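Local coordinates for protein galectin (PDB 3WUD) that binds beta-galactosides such as lactose as a proto-type galectin, a beta-sandwich lectin of frog skin close to but distinct from galectin-1, at residues Leu37-Asp40 and Ser41-Val45. Numbering follows the deposited sequence.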
ATOM      1  N   LEU A  37      -7.370  -2.110   9.989  1.00 11.76           N
ATOM      2  CA  LEU A  37      -7.400  -3.252   9.065  0.50 13.20           C
ATOM      3  C   LEU A  37      -8.794  -3.837   9.119  1.00 12.71           C
ATOM      4  O   LEU A  37      -9.354  -4.009  10.231  1.00 12.82           O
ATOM      5  CB  LEU A  37      -6.432  -4.339   9.537  1.00 16.36           C
ATOM      6  CG  LEU A  37      -4.935  -4.149   9.396  1.00 19.44           C
ATOM      7  CD1 LEU A  37      -4.306  -5.517   9.672  1.00 22.48           C
ATOM      8  CD2 LEU A  37      -4.620  -3.741   8.001  1.00 22.60           C
ATOM      9  N   GLY A  38      -9.374  -4.190   7.986  1.00 12.67           N
ATOM     10  CA  GLY A  38     -10.684  -4.799   8.005  1.00 12.89           C
ATOM     11  C   GLY A  38     -11.131  -5.049   6.597  1.00 14.03           C
ATOM     12  O   GLY A  38     -10.335  -5.549   5.748  1.00 13.08           O
ATOM     13  N   LYS A  39     -12.398  -4.727   6.361  1.00 14.96           N
ATOM     14  CA  LYS A  39     -13.114  -5.129   5.121  1.00 16.95           C
ATOM     15  C   LYS A  39     -13.493  -3.968   4.229  1.00 17.29           C
ATOM     16  O   LYS A  39     -13.570  -4.077   2.954  1.00 16.34           O
ATOM     17  CB  LYS A  39     -14.352  -6.003   5.497  1.00 18.47           C
ATOM     18  CG  LYS A  39     -14.055  -7.220   6.381  1.00 23.74           C
ATOM     19  CD  LYS A  39     -15.320  -8.053   6.639  1.00 26.66           C
ATOM     20  CE  LYS A  39     -16.393  -7.384   7.480  1.00 29.69           C
ATOM     21  NZ  LYS A  39     -17.425  -8.426   7.729  1.00 30.71           N
ATOM     22  N   ASP A  40     -13.676  -2.789   4.862  1.00 16.35           N
ATOM     23  CA  ASP A  40     -13.909  -1.536   4.212  1.00 17.16           C
ATOM     24  C   ASP A  40     -13.864  -0.402   5.270  1.00 14.89           C
ATOM     25  O   ASP A  40     -13.648  -0.673   6.439  1.00 13.84           O
ATOM     26  CB  ASP A  40     -15.296  -1.537   3.475  1.00 19.62           C
ATOM     27  CG  ASP A  40     -16.422  -1.941   4.373  1.00 23.72           C
ATOM     28  OD1 ASP A  40     -16.509  -1.383   5.458  1.00 19.87           O
ATOM     29  OD2 ASP A  40     -17.185  -2.895   4.043  1.00 25.98           O
ATOM     30  N   SER A  41     -14.108   0.849   4.840  1.00 17.40           N
ATOM     31  CA  SER A  41     -14.016   2.022   5.687  1.00 17.38           C
ATOM     32  C   SER A  41     -15.033   2.003   6.834  1.00 16.79           C
ATOM     33  O   SER A  41     -14.851   2.695   7.789  1.00 17.37           O
ATOM     34  CB  SER A  41     -14.123   3.323   4.841  1.00 20.51           C
ATOM     35  OG  SER A  41     -15.404   3.509   4.312  1.00 23.08           O
ATOM     36  N   SER A  42     -16.041   1.132   6.773  1.00 16.53           N
ATOM     37  CA  SER A  42     -17.038   1.027   7.818  1.00 17.40           C
ATOM     38  C   SER A  42     -16.861  -0.147   8.747  1.00 16.29           C
ATOM     39  O   SER A  42     -17.545  -0.246   9.757  1.00 16.13           O
ATOM     40  CB  SER A  42     -18.495   0.983   7.200  1.00 18.63           C
ATOM     41  OG  SER A  42     -18.761   2.255   6.596  1.00 19.75           O
ATOM     42  N   ASN A  43     -15.899  -1.031   8.449  1.00 15.92           N
ATOM     43  CA  ASN A  43     -15.751  -2.308   9.104  1.00 14.83           C
ATOM     44  C   ASN A  43     -14.250  -2.621   9.361  1.00 15.60           C
ATOM     45  O   ASN A  43     -13.490  -3.038   8.500  1.00 13.30           O
ATOM     46  CB  ASN A  43     -16.383  -3.397   8.252  1.00 14.70           C
ATOM     47  CG  ASN A  43     -17.924  -3.297   8.221  1.00 14.44           C
ATOM     48  OD1 ASN A  43     -18.559  -3.581   9.187  1.00 16.50           O
ATOM     49  ND2 ASN A  43     -18.460  -2.750   7.177  1.00 19.40           N
ATOM     50  N   TYR A  44     -13.839  -2.322  10.582  1.00 15.56           N
ATOM     51  CA  TYR A  44     -12.455  -2.517  11.022  1.00 14.26           C
ATOM     52  C   TYR A  44     -12.490  -3.692  11.960  1.00 15.18           C
ATOM     53  O   TYR A  44     -13.066  -3.661  13.054  1.00 14.02           O
ATOM     54  CB  TYR A  44     -11.863  -1.297  11.731  1.00 15.26           C
ATOM     55  CG  TYR A  44     -11.939   0.039  11.059  1.00 13.07           C
ATOM     56  CD1 TYR A  44     -11.966   0.238   9.660  1.00 14.18           C
ATOM     57  CD2 TYR A  44     -11.892   1.195  11.840  1.00 13.69           C
ATOM     58  CE1 TYR A  44     -11.991   1.519   9.086  1.00 17.21           C
ATOM     59  CE2 TYR A  44     -11.908   2.485  11.274  1.00 18.33           C
ATOM     60  CZ  TYR A  44     -11.944   2.644   9.924  1.00 16.09           C
ATOM     61  OH  TYR A  44     -11.974   3.939   9.476  1.00 20.32           O
ATOM     62  N   VAL A  45     -11.805  -4.761  11.543  1.00 15.77           N
ATOM     63  CA  VAL A  45     -11.462  -5.833  12.438  1.00 15.51           C
ATOM     64  C   VAL A  45     -10.544  -5.353  13.576  1.00 15.67           C
ATOM     65  O   VAL A  45     -10.704  -5.762  14.696  1.00 18.29           O
ATOM     66  CB  VAL A  45     -10.814  -7.038  11.663  1.00 19.73           C
ATOM     67  CG1 VAL A  45     -10.625  -8.170  12.621  1.00 20.71           C
ATOM     68  CG2 VAL A  45     -11.737  -7.534  10.527  1.00 22.29           C
TER
HETATM   69  O   HOH W   1     -18.927  -6.575   9.397  1.00 34.20           O
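Asp40 OD1 accepts two hydrogen bonds from the residues that follow it round a type I turn, Asp40 to Asn43. Ser42 N donates to Asp40 OD1 at 2.9 Å, on the anti side and slightly out of the carboxylate plane, which makes an Asx turn, while Asn43 ND2 meets Asp40 OD1 on its syn lone pair, also at 2.9 Å. The carboxylate can bend back over the turn because its CG sits between the backbone N and the carbonyl carbon (chi1 53°). It runs beside the Asn43 amide, their planes 66° apart. An amide suits position 43: ND2 also donates to Glu68, and Asn43 OD1 accepts a hydrogen bond from a water, 3.0 Å away, that itself accepts from Lys39 NZ; the lysine ammonium further donates to Pro116 O. In the backbone, Asn43 N donates a hydrogen bond to Asp40 O at 3.0 Å, closing the turn, and Lys39 N gives Asn43 O an almost straight bond (168°). A beta bulge shifts the register between Asp40 and Gly38. Glycine suits position 38 because Gly38 CA closes to 3.3 Å on Asn43 O in a CA-H...O contact, on the side facing the returning strand. Outward, Tyr44 CD1 rests 3.7 Å from Asp40 O, its ring in a cation-pi contact with Lys66, and Val45 CG2 packs on Gly38 CA at 3.9 Å. This tight hairpin joins strands 34-37 and 43-51 of the sheet whose strands carry the galactoside pocket; sharing Asn43 ND2 between Asp40 and Glu68 probably eases the repulsion of two nearby carboxylates.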